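Local coordinates for succinate dehydrogenase subunit A (Mycolicibacterium smegmatis, PDB 7D6V), which carries a covalently bound FAD and probably oxidises succinate to fumarate, passing the electrons through its iron-sulfur partner subunit toward quinone in the respiratory chain, at residues A[44-47]-A[48-51]; A[94-97]-A[98-101]; A[119-122]-A[123-126]; A[145-148]-A[149-153]; A[433-436]-A[437-440]. One frame throughout, in Å; residues are numbered along the deposited sequence.

Contact 1 of 5, residues A[44-47]-A[48-51]. With FAD (flavin-adenine dinucleotide), chain D.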
# COMPACT_ATOMS: atom_id res chain seq x y z
N LYS A 44 -0.10 -7.42 -5.65
CA LYS A 44 0.57 -7.46 -4.35
C LYS A 44 1.99 -7.99 -4.46
O LYS A 44 2.51 -8.58 -3.51
CB LYS A 44 -0.24 -8.29 -3.36
CG LYS A 44 -1.67 -7.83 -3.19
CD LYS A 44 -2.22 -8.26 -1.85
CE LYS A 44 -3.63 -7.73 -1.64
NZ LYS A 44 -3.72 -6.29 -1.96
N ALA A 45 2.64 -7.78 -5.60
CA ALA A 45 4.01 -8.22 -5.79
C ALA A 45 4.98 -7.30 -5.05
O ALA A 45 4.60 -6.25 -4.54
CB ALA A 45 4.35 -8.28 -7.28
N HIS A 46 6.25 -7.71 -5.02
CA HIS A 46 7.26 -6.97 -4.28
C HIS A 46 7.48 -5.56 -4.82
O HIS A 46 8.07 -4.73 -4.12
CB HIS A 46 8.58 -7.75 -4.30
CG HIS A 46 9.66 -7.16 -3.45
ND1 HIS A 46 9.80 -7.47 -2.11
CD2 HIS A 46 10.65 -6.29 -3.74
CE1 HIS A 46 10.83 -6.81 -1.62
NE2 HIS A 46 11.37 -6.09 -2.59
N THR A 47 7.00 -5.28 -6.03
CA THR A 47 7.14 -3.94 -6.60
C THR A 47 6.47 -2.88 -5.73
O THR A 47 6.90 -1.72 -5.73
CB THR A 47 6.58 -3.93 -8.02
OG1 THR A 47 7.25 -4.91 -8.81
CG2 THR A 47 6.76 -2.57 -8.68
N VAL A 48 5.43 -3.25 -4.98
CA VAL A 48 4.70 -2.29 -4.15
C VAL A 48 5.60 -1.67 -3.09
O VAL A 48 5.29 -0.58 -2.59
CB VAL A 48 3.48 -2.95 -3.48
CG1 VAL A 48 2.54 -3.52 -4.51
CG2 VAL A 48 3.90 -4.01 -2.48
N MET A 49 6.69 -2.34 -2.72
CA MET A 49 7.52 -1.88 -1.61
C MET A 49 8.50 -0.78 -2.00
O MET A 49 9.05 -0.13 -1.11
CB MET A 49 8.29 -3.06 -1.02
CG MET A 49 7.39 -4.19 -0.53
SD MET A 49 8.31 -5.52 0.25
CE MET A 49 8.72 -4.77 1.82
N ALA A 50 8.73 -0.56 -3.29
CA ALA A 50 9.67 0.47 -3.72
C ALA A 50 9.13 1.86 -3.40
O ALA A 50 7.94 2.15 -3.60
CB ALA A 50 9.95 0.34 -5.21
N GLU A 51 10.00 2.73 -2.90
CA GLU A 51 9.62 4.06 -2.46
C GLU A 51 10.40 5.18 -3.13
O GLU A 51 10.29 6.33 -2.72
CB GLU A 51 9.77 4.19 -0.94
CG GLU A 51 9.28 3.01 -0.14
CD GLU A 51 9.23 3.30 1.35
OE1 GLU A 51 10.25 3.09 2.04
OE2 GLU A 51 8.16 3.74 1.82
PA FAD D . 8.20 -8.54 -8.50
O1A FAD D . 7.11 -7.63 -8.94
O2A FAD D . 8.92 -8.26 -7.24
O5B FAD D . 7.55 -9.99 -8.34
C5B FAD D . 7.66 -11.02 -9.31
C4B FAD D . 6.33 -11.73 -9.44
O4B FAD D . 6.53 -13.10 -9.79
C3B FAD D . 5.50 -11.76 -8.18
O3B FAD D . 4.16 -11.48 -8.55
C2B FAD D . 5.57 -13.19 -7.71
O2B FAD D . 4.40 -13.59 -7.00
C1B FAD D . 5.69 -13.93 -9.01
N9A FAD D . 6.29 -15.26 -8.81
C8A FAD D . 7.48 -15.52 -8.27
N7A FAD D . 7.71 -16.84 -8.25
C5A FAD D . 6.65 -17.45 -8.79
C6A FAD D . 6.24 -18.83 -9.08
N6A FAD D . 7.03 -19.87 -8.78
N1A FAD D . 5.04 -19.02 -9.65
C2A FAD D . 4.23 -18.00 -9.96
N3A FAD D . 4.54 -16.73 -9.73
C4A FAD D . 5.71 -16.40 -9.16
N1 FAD D . 14.13 -0.38 -6.94
C2 FAD D . 14.20 0.92 -7.29
O2 FAD D . 14.55 1.20 -8.44
N3 FAD D . 13.90 1.92 -6.46
C4 FAD D . 13.52 1.70 -5.21
O4 FAD D . 13.25 2.64 -4.45
C4X FAD D . 13.43 0.31 -4.73
N5 FAD D . 13.05 0.02 -3.48
C5X FAD D . 12.96 -1.26 -3.08
C6 FAD D . 12.57 -1.55 -1.78
C7 FAD D . 12.48 -2.86 -1.36
C7M FAD D . 12.06 -3.18 0.05
C8 FAD D . 12.81 -3.95 -2.29
C8M FAD D . 12.72 -5.38 -1.83
C9 FAD D . 13.21 -3.68 -3.58
C9A FAD D . 13.29 -2.37 -4.01
N10 FAD D . 13.69 -2.09 -5.32
C10 FAD D . 13.76 -0.75 -5.70
C1' FAD D . 14.01 -3.16 -6.25
C2' FAD D . 12.85 -3.33 -7.23
O2' FAD D . 11.61 -3.12 -6.56
C3' FAD D . 12.80 -4.73 -7.82
O3' FAD D . 13.95 -4.93 -8.62
C4' FAD D . 11.57 -4.90 -8.70
O4' FAD D . 10.39 -4.71 -7.92
C5' FAD D . 11.49 -6.27 -9.34
O5' FAD D . 10.22 -6.38 -9.95
P FAD D . 9.76 -7.67 -10.77
O1P FAD D . 8.57 -7.28 -11.58
O2P FAD D . 10.93 -8.26 -11.47
O3P FAD D . 9.31 -8.73 -9.65
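M49 crosses the imidazole of H46 at a slant, three residues on in the same 3-10 turn. Its CG lies over one face of the ring, and M49 SD stands 3.9 Å from the centroid of the H46 ring, 40° off the normal, an oblique sulfur-aromatic contact. H46 holds CG anti to its own backbone N (chi1 -174°), which carries the imidazole out to the dimethylbenzene end of the flavin. There H46 NE2 is covalently bonded to C8M of FAD at 1.7 Å, that carbon lying at the ring edge, near its plane: the histidyl-flavin link familiar from succinate dehydrogenases and fumarate reductases. The other ring nitrogen, ND1, is hydrogen-bonded to S222. T47 works on a different part of the cofactor, its OG1 donating to FAD O1A at 2.7 Å and accepting from FAD O4' at 3.3 Å, so one hydroxyl ties phosphate to ribityl chain. Further along, A50 CB packs 3.5 Å from FAD C4X. Behind these side chains the turn is closed by V48 N to A45 O (3.1 Å) and M49 N to H46 O. The loop runs from strand 34-37 to strand 54-55, with I141 of helix 136-159 and L429 and L432 of helix 427-448 packed against it.

Contact 2 of 5, residues A[94-97]-A[98-101]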
# COMPACT_ATOMS: atom_id res chain seq x y z
N ALA A 94 13.72 4.53 -21.73
CA ALA A 94 13.09 4.75 -20.43
C ALA A 94 12.05 5.87 -20.42
O ALA A 94 10.98 5.68 -19.83
CB ALA A 94 14.16 5.01 -19.36
N PRO A 95 12.31 7.04 -21.01
CA PRO A 95 11.29 8.11 -20.96
C PRO A 95 9.97 7.73 -21.61
O PRO A 95 8.91 8.15 -21.13
CB PRO A 95 11.97 9.27 -21.70
CG PRO A 95 13.41 9.01 -21.57
CD PRO A 95 13.55 7.53 -21.65
N ASP A 96 10.00 6.94 -22.69
CA ASP A 96 8.77 6.54 -23.36
C ASP A 96 7.88 5.71 -22.45
O ASP A 96 6.66 5.90 -22.43
CB ASP A 96 9.10 5.77 -24.64
CG ASP A 96 9.59 6.66 -25.75
OD1 ASP A 96 9.09 7.80 -25.87
OD2 ASP A 96 10.47 6.22 -26.52
N ARG A 97 8.47 4.77 -21.72
CA ARG A 97 7.68 3.91 -20.85
C ARG A 97 7.05 4.70 -19.71
O ARG A 97 5.88 4.49 -19.36
CB ARG A 97 8.55 2.77 -20.31
CG ARG A 97 9.36 2.05 -21.38
CD ARG A 97 8.52 1.05 -22.16
NE ARG A 97 7.74 1.68 -23.22
CZ ARG A 97 8.22 2.00 -24.42
NH1 ARG A 97 9.49 1.75 -24.72
NH2 ARG A 97 7.44 2.58 -25.32
N VAL A 98 7.80 5.64 -19.13
CA VAL A 98 7.25 6.48 -18.08
C VAL A 98 6.13 7.36 -18.62
O VAL A 98 5.11 7.55 -17.96
CB VAL A 98 8.37 7.32 -17.42
CG1 VAL A 98 7.81 8.15 -16.29
CG2 VAL A 98 9.48 6.41 -16.93
N TRP A 99 6.32 7.90 -19.82
CA TRP A 99 5.27 8.74 -20.41
C TRP A 99 4.01 7.94 -20.69
O TRP A 99 2.90 8.43 -20.46
CB TRP A 99 5.78 9.40 -21.69
CG TRP A 99 6.57 10.62 -21.44
CD1 TRP A 99 6.41 11.50 -20.42
CD2 TRP A 99 7.67 11.10 -22.22
NE1 TRP A 99 7.33 12.51 -20.52
CE2 TRP A 99 8.12 12.28 -21.61
CE3 TRP A 99 8.31 10.64 -23.37
CZ2 TRP A 99 9.18 13.02 -22.12
CZ3 TRP A 99 9.36 11.37 -23.87
CH2 TRP A 99 9.79 12.55 -23.25
N GLU A 100 4.15 6.72 -21.19
CA GLU A 100 2.96 5.91 -21.46
C GLU A 100 2.35 5.35 -20.18
O GLU A 100 1.21 4.89 -20.22
CB GLU A 100 3.28 4.78 -22.44
CG GLU A 100 4.12 3.66 -21.89
CD GLU A 100 4.65 2.75 -22.97
OE1 GLU A 100 4.57 3.13 -24.16
OE2 GLU A 100 5.14 1.65 -22.64
N LEU A 101 3.09 5.36 -19.07
CA LEU A 101 2.49 4.98 -17.79
C LEU A 101 1.33 5.90 -17.42
O LEU A 101 0.31 5.44 -16.89
CB LEU A 101 3.53 4.99 -16.68
CG LEU A 101 4.17 3.67 -16.28
CD1 LEU A 101 5.16 3.90 -15.16
CD2 LEU A 101 3.11 2.67 -15.86
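R97 and E100 run alongside each other in the same direction, one turn apart on helix 84-102 of the FAD-binding fold. Their salt bridge is the close-knit side of the contact. The guanidinium takes the carboxylate side-on with two nitrogens, one to each oxygen: R97 NE to E100 OE2 at 2.7 Å and R97 NH2 to E100 OE1 at 3.1 Å. Both oxygens lie near the guanidinium plane but are met from above the carboxylate plane, the two planes being 50° apart. The R97 chain curls at chi2 (-79°), bringing NE round to face E100. E100 OE2 has a second charged partner in R22, and R97 itself is buried against L433, V434 and R437 of helix 427-448.

The other side is looser and nearer solvent. P95 and W99 are partly exposed, D96 exposed, and contacts there are apolar or merely close. M58 covers P95 and W99, while G127 of the iron-sulfur subunit also packs on W99. D96 OD1 sits at the edge of the indole, 3.9 Å from W99 CE3. Over the face, P95 CB makes a CH-pi contact, 4.2 Å from the centroid of the six-membered ring of W99 and 20° off its normal.

Contact 3 of 5, residues A[119-122]-A[123-126]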
# COMPACT_ATOMS: atom_id res chain seq x y z
N ARG A 119 13.38 13.80 -9.13
CA ARG A 119 14.27 14.04 -8.00
C ARG A 119 15.70 13.65 -8.34
O ARG A 119 15.97 12.93 -9.30
CB ARG A 119 13.81 13.28 -6.76
CG ARG A 119 12.65 13.90 -6.03
CD ARG A 119 12.35 13.15 -4.75
NE ARG A 119 12.01 11.75 -5.00
CZ ARG A 119 11.56 10.91 -4.07
NH1 ARG A 119 11.38 11.33 -2.83
NH2 ARG A 119 11.27 9.66 -4.39
N ASN A 120 16.62 14.13 -7.51
CA ASN A 120 18.02 13.76 -7.61
C ASN A 120 18.30 12.55 -6.73
O ASN A 120 17.66 12.35 -5.70
CB ASN A 120 18.92 14.92 -7.20
CG ASN A 120 20.09 15.11 -8.14
OD1 ASN A 120 20.55 14.16 -8.77
ND2 ASN A 120 20.55 16.35 -8.26
N PHE A 121 19.27 11.74 -7.16
CA PHE A 121 19.64 10.54 -6.43
C PHE A 121 21.16 10.37 -6.52
O PHE A 121 21.85 11.15 -7.19
CB PHE A 121 18.90 9.31 -6.98
CG PHE A 121 18.81 8.17 -6.01
CD1 PHE A 121 17.85 8.17 -5.02
CD2 PHE A 121 19.68 7.10 -6.11
CE1 PHE A 121 17.76 7.12 -4.13
CE2 PHE A 121 19.60 6.05 -5.21
CZ PHE A 121 18.64 6.06 -4.23
N GLY A 122 21.67 9.36 -5.83
CA GLY A 122 23.09 9.17 -5.64
C GLY A 122 23.96 9.16 -6.88
O GLY A 122 24.78 10.06 -7.07
N GLY A 123 23.81 8.14 -7.73
CA GLY A 123 24.70 7.96 -8.85
C GLY A 123 24.32 8.64 -10.14
O GLY A 123 25.00 8.44 -11.15
N HIS A 124 23.26 9.44 -10.15
CA HIS A 124 22.80 10.11 -11.36
C HIS A 124 23.36 11.52 -11.43
O HIS A 124 23.41 12.23 -10.42
CB HIS A 124 21.27 10.14 -11.41
CG HIS A 124 20.63 8.80 -11.23
ND1 HIS A 124 20.36 7.96 -12.28
CD2 HIS A 124 20.21 8.16 -10.12
CE1 HIS A 124 19.80 6.85 -11.83
NE2 HIS A 124 19.69 6.95 -10.52
N THR A 125 23.78 11.92 -12.63
CA THR A 125 24.34 13.26 -12.81
C THR A 125 23.27 14.34 -12.72
O THR A 125 23.55 15.44 -12.24
CB THR A 125 25.07 13.33 -14.16
OG1 THR A 125 26.08 12.33 -14.20
CG2 THR A 125 25.71 14.69 -14.35
N TYR A 126 22.06 14.05 -13.17
CA TYR A 126 20.98 15.02 -13.25
C TYR A 126 19.74 14.44 -12.59
O TYR A 126 19.62 13.22 -12.44
CB TYR A 126 20.68 15.38 -14.71
CG TYR A 126 21.83 16.08 -15.41
CD1 TYR A 126 22.39 15.55 -16.56
CD2 TYR A 126 22.35 17.26 -14.91
CE1 TYR A 126 23.43 16.18 -17.19
CE2 TYR A 126 23.39 17.90 -15.54
CZ TYR A 126 23.92 17.36 -16.68
OH TYR A 126 24.96 17.99 -17.32
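The surface loop joining strand 118-119 to strand 129-130 doubles back at G122 and G123, and the fold brings F121 against H124. The runs 120-122 and 123-126 point 158° apart, nearly antiparallel, yet no hydrogen bond links them; side chains make the approach. F121 CB meets the edge of the imidazole, 3.6 Å from H124 CD2, and F121 CD2 comes within 4.2 Å of the same H124 atom, the two side chains crossing at an angle. In H124, chi1 of -53° places the imidazole beside F121, and chi2 (-89°) turns its CD2 edge to F121 CB. L129 on strand 129-130 lies against both side chains.

The loop belongs to the FAD-binding part of the flavoprotein, and the side chain of F121 is about 6 Å from the cofactor. In succinate dehydrogenases and fumarate reductases a Phe-Gly-Gly loop flanks the dicarboxylate site, and this one probably does likewise.

Earlier on the first limb, N120 takes a weak hydrogen bond at its OD1 from F121 N (3.2 Å), within the same limb. That same N120 OD1 stands 3.8 Å from H124 O. The polar end of H124 is fixed mainly by its NE2, hydrogen-bonded to G425 O.

Contact 4 of 5, residues A[145-148]-A[149-153]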
# COMPACT_ATOMS: atom_id res chain seq x y z
N GLN A 145 -1.90 -2.85 -13.23
CA GLN A 145 -3.03 -3.73 -12.95
C GLN A 145 -4.34 -3.14 -13.48
O GLN A 145 -5.16 -3.85 -14.08
CB GLN A 145 -3.11 -3.99 -11.45
CG GLN A 145 -4.46 -4.44 -10.93
CD GLN A 145 -4.54 -4.36 -9.43
OE1 GLN A 145 -3.67 -3.79 -8.78
NE2 GLN A 145 -5.58 -4.95 -8.86
N GLN A 146 -4.54 -1.83 -13.29
CA GLN A 146 -5.75 -1.20 -13.80
C GLN A 146 -5.75 -1.13 -15.32
O GLN A 146 -6.82 -1.18 -15.93
CB GLN A 146 -5.89 0.19 -13.19
CG GLN A 146 -6.26 0.15 -11.72
CD GLN A 146 -5.98 1.45 -11.00
OE1 GLN A 146 -5.38 2.36 -11.57
NE2 GLN A 146 -6.40 1.54 -9.75
N LYS A 147 -4.58 -1.03 -15.95
CA LYS A 147 -4.51 -1.11 -17.40
C LYS A 147 -4.91 -2.50 -17.89
O LYS A 147 -5.60 -2.63 -18.91
CB LYS A 147 -3.11 -0.74 -17.88
CG LYS A 147 -2.90 -0.87 -19.37
CD LYS A 147 -3.81 0.05 -20.14
CE LYS A 147 -3.53 -0.05 -21.63
NZ LYS A 147 -4.53 0.70 -22.43
N ILE A 148 -4.49 -3.54 -17.17
CA ILE A 148 -4.94 -4.90 -17.50
C ILE A 148 -6.45 -5.00 -17.40
O ILE A 148 -7.12 -5.59 -18.27
CB ILE A 148 -4.25 -5.93 -16.59
CG1 ILE A 148 -2.73 -5.87 -16.74
CG2 ILE A 148 -4.77 -7.33 -16.87
CD1 ILE A 148 -2.21 -6.59 -17.94
N VAL A 149 -7.02 -4.45 -16.33
CA VAL A 149 -8.47 -4.51 -16.15
C VAL A 149 -9.19 -3.76 -17.26
O VAL A 149 -10.23 -4.20 -17.76
CB VAL A 149 -8.85 -3.99 -14.75
CG1 VAL A 149 -10.35 -3.79 -14.65
CG2 VAL A 149 -8.38 -4.95 -13.69
N SER A 150 -8.64 -2.61 -17.67
CA SER A 150 -9.21 -1.87 -18.79
C SER A 150 -9.17 -2.68 -20.07
O SER A 150 -10.14 -2.69 -20.85
CB SER A 150 -8.45 -0.55 -18.96
OG SER A 150 -8.94 0.19 -20.06
N LEU A 151 -8.06 -3.36 -20.33
CA LEU A 151 -7.94 -4.16 -21.54
C LEU A 151 -8.96 -5.29 -21.55
O LEU A 151 -9.57 -5.58 -22.59
CB LEU A 151 -6.52 -4.70 -21.68
CG LEU A 151 -5.47 -3.66 -22.05
CD1 LEU A 151 -4.07 -4.25 -22.00
CD2 LEU A 151 -5.76 -3.09 -23.42
N GLN A 152 -9.18 -5.94 -20.40
CA GLN A 152 -10.19 -6.98 -20.41
C GLN A 152 -11.61 -6.43 -20.41
O GLN A 152 -12.52 -7.13 -20.86
CB GLN A 152 -10.00 -7.96 -19.24
CG GLN A 152 -9.66 -7.38 -17.91
CD GLN A 152 -9.14 -8.44 -16.96
OE1 GLN A 152 -8.80 -9.54 -17.38
NE2 GLN A 152 -9.08 -8.12 -15.68
N GLN A 153 -11.83 -5.19 -19.97
CA GLN A 153 -13.12 -4.55 -20.22
C GLN A 153 -13.36 -4.35 -21.71
O GLN A 153 -14.48 -4.56 -22.20
CB GLN A 153 -13.20 -3.22 -19.47
CG GLN A 153 -13.48 -3.35 -17.99
CD GLN A 153 -13.21 -2.07 -17.24
OE1 GLN A 153 -12.58 -1.15 -17.75
NE2 GLN A 153 -13.69 -2.00 -16.00
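L151 N donates to K147 O at 2.9 Å, with an angle of 156° at the hydrogen. The same i to i+4 pattern repeats on either side, with S150 N bonded to Q146 O, V149 N to Q145 O and Q152 N to I148 O. On the side-chain level K147 and L151 do the touching. K147 sets CG anti to the backbone N, then bends at chi2 (62°), and this bend swings its otherwise extended chain toward the leucine. Only the end of the lysine, CE and NZ, crosses it, at a slant: K147 CE comes 4.1 Å from L151 CG, and K147 NZ 4.1 Å from L151 CD2. Q152 stays by the backbone instead, chi1 of 42° folding it back over its own helix turn.

I148 turns away from the next turn and packs on V24 and I25 of helix 18-30, while L151 rests on R28. Other positions face the iron-sulfur subunit: Q146 OE1 is hydrogen-bonded to R143 of that chain, and V149 packs on its A112. One side (K147, I148, L151) thus meets helix 18-30 and the other (Q145, Q146, V149, S150, Q153) the iron-sulfur subunit, which makes helix 136-159 a two-sided helix, wedged between the helix of the nucleotide-binding Rossmann core and the electron-accepting subunit.

Contact 5 of 5, residues A[433-436]-A[437-440]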
# COMPACT_ATOMS: atom_id res chain seq x y z
N LEU A 433 9.82 -1.74 -16.86
CA LEU A 433 8.98 -1.37 -17.99
C LEU A 433 9.67 -1.65 -19.32
O LEU A 433 9.11 -2.30 -20.20
CB LEU A 433 8.59 0.10 -17.89
CG LEU A 433 8.03 0.57 -16.55
CD1 LEU A 433 7.98 2.08 -16.50
CD2 LEU A 433 6.66 -0.02 -16.31
N VAL A 434 10.92 -1.19 -19.45
CA VAL A 434 11.62 -1.30 -20.73
C VAL A 434 11.72 -2.76 -21.15
O VAL A 434 11.30 -3.15 -22.25
CB VAL A 434 13.01 -0.65 -20.64
CG1 VAL A 434 13.83 -0.94 -21.88
CG2 VAL A 434 12.88 0.84 -20.42
N PHE A 435 12.20 -3.61 -20.26
CA PHE A 435 12.48 -4.98 -20.66
C PHE A 435 11.29 -5.91 -20.48
O PHE A 435 11.27 -6.96 -21.12
CB PHE A 435 13.71 -5.49 -19.93
CG PHE A 435 14.97 -4.79 -20.35
CD1 PHE A 435 15.57 -3.85 -19.52
CD2 PHE A 435 15.51 -5.02 -21.59
CE1 PHE A 435 16.71 -3.19 -19.93
CE2 PHE A 435 16.65 -4.37 -22.00
CZ PHE A 435 17.25 -3.45 -21.17
N GLY A 436 10.26 -5.53 -19.72
CA GLY A 436 9.00 -6.24 -19.82
C GLY A 436 8.36 -6.05 -21.18
O GLY A 436 7.86 -7.00 -21.78
N ARG A 437 8.38 -4.81 -21.69
CA ARG A 437 7.89 -4.60 -23.05
C ARG A 437 8.72 -5.37 -24.07
O ARG A 437 8.17 -6.00 -24.98
CB ARG A 437 7.88 -3.11 -23.38
CG ARG A 437 7.29 -2.81 -24.73
CD ARG A 437 7.36 -1.34 -25.06
NE ARG A 437 7.27 -1.11 -26.49
CZ ARG A 437 8.29 -1.23 -27.34
NH1 ARG A 437 8.10 -1.00 -28.63
NH2 ARG A 437 9.48 -1.57 -26.89
N ARG A 438 10.05 -5.33 -23.92
CA ARG A 438 10.90 -6.08 -24.85
C ARG A 438 10.61 -7.58 -24.78
O ARG A 438 10.57 -8.26 -25.82
CB ARG A 438 12.38 -5.82 -24.58
CG ARG A 438 12.80 -4.36 -24.64
CD ARG A 438 12.68 -3.79 -26.04
NE ARG A 438 13.73 -4.26 -26.93
CZ ARG A 438 14.33 -3.51 -27.84
NH1 ARG A 438 14.00 -2.23 -27.97
NH2 ARG A 438 15.27 -4.02 -28.62
N ALA A 439 10.40 -8.12 -23.58
CA ALA A 439 10.14 -9.54 -23.42
C ALA A 439 8.80 -9.94 -24.03
O ALA A 439 8.70 -10.97 -24.71
CB ALA A 439 10.18 -9.93 -21.95
N GLY A 440 7.76 -9.14 -23.80
CA GLY A 440 6.48 -9.42 -24.43
C GLY A 440 6.56 -9.39 -25.94
O GLY A 440 6.01 -10.27 -26.62
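L433 meets the following turn through its carbonyl, R437 N bonding to L433 O at 3.0 Å. The leucine side chain itself turns the other way, onto helix 84-102. V434 comes next, and its oxygen serves R438: R438 N reaches V434 O at 3.0 Å, and R438 CG lies alongside the same carbonyl. A methyl of V434, CG1, also lies over one face of the F435 ring, above its centre.

At F435 the side chain meets R438. F435 CD2 comes 4.1 Å from R438 CG, so the ring touches the aliphatic root of the arginine and not its charged end; the ring and guanidinium planes are 62° apart. Beyond CG the arginine turns at chi2 (-66°) and again at chi3 (-74°), which carries that guanidinium off the ring. The backbone of F435 accepts A439 N at 2.9 Å. G436, with no side chain, closes the sequence by accepting G440 N at 2.9 Å, a glycine at each end of the bond on a buried part of helix 427-448.

The charges find partners beyond this turn: R438 forms a salt bridge with E93 and bonds to D399 O, and R437 has a long, weak ion pair with E26. The contact itself is backbone bonding plus an apolar touch, with the charge of R438 balanced by E93 and that of R437 at best weakly by E26.

In the fold
Contact 1 holds the covalent flavin link, and the others lie at increasing remove from FAD: the side chain of F121 in contact 3 is about 6 Å away, the G436 position in contact 5 about 8 Å, and V98 in contact 2 and Q145 in contact 4 about 11 Å each. Contacts 2 and 5 touch directly, their centres about 12 Å apart: R97 CZ lies 3.5 Å from R437 CD, and L101 CD1 3.6 Å from L433 CD1, packing helix 84-102 on helix 427-448. Contact 3 reaches contact 1 where R119 NH2 lies 3.8 Å from E51 O. Contacts 3 and 4 stand farthest apart, centres about 33 Å.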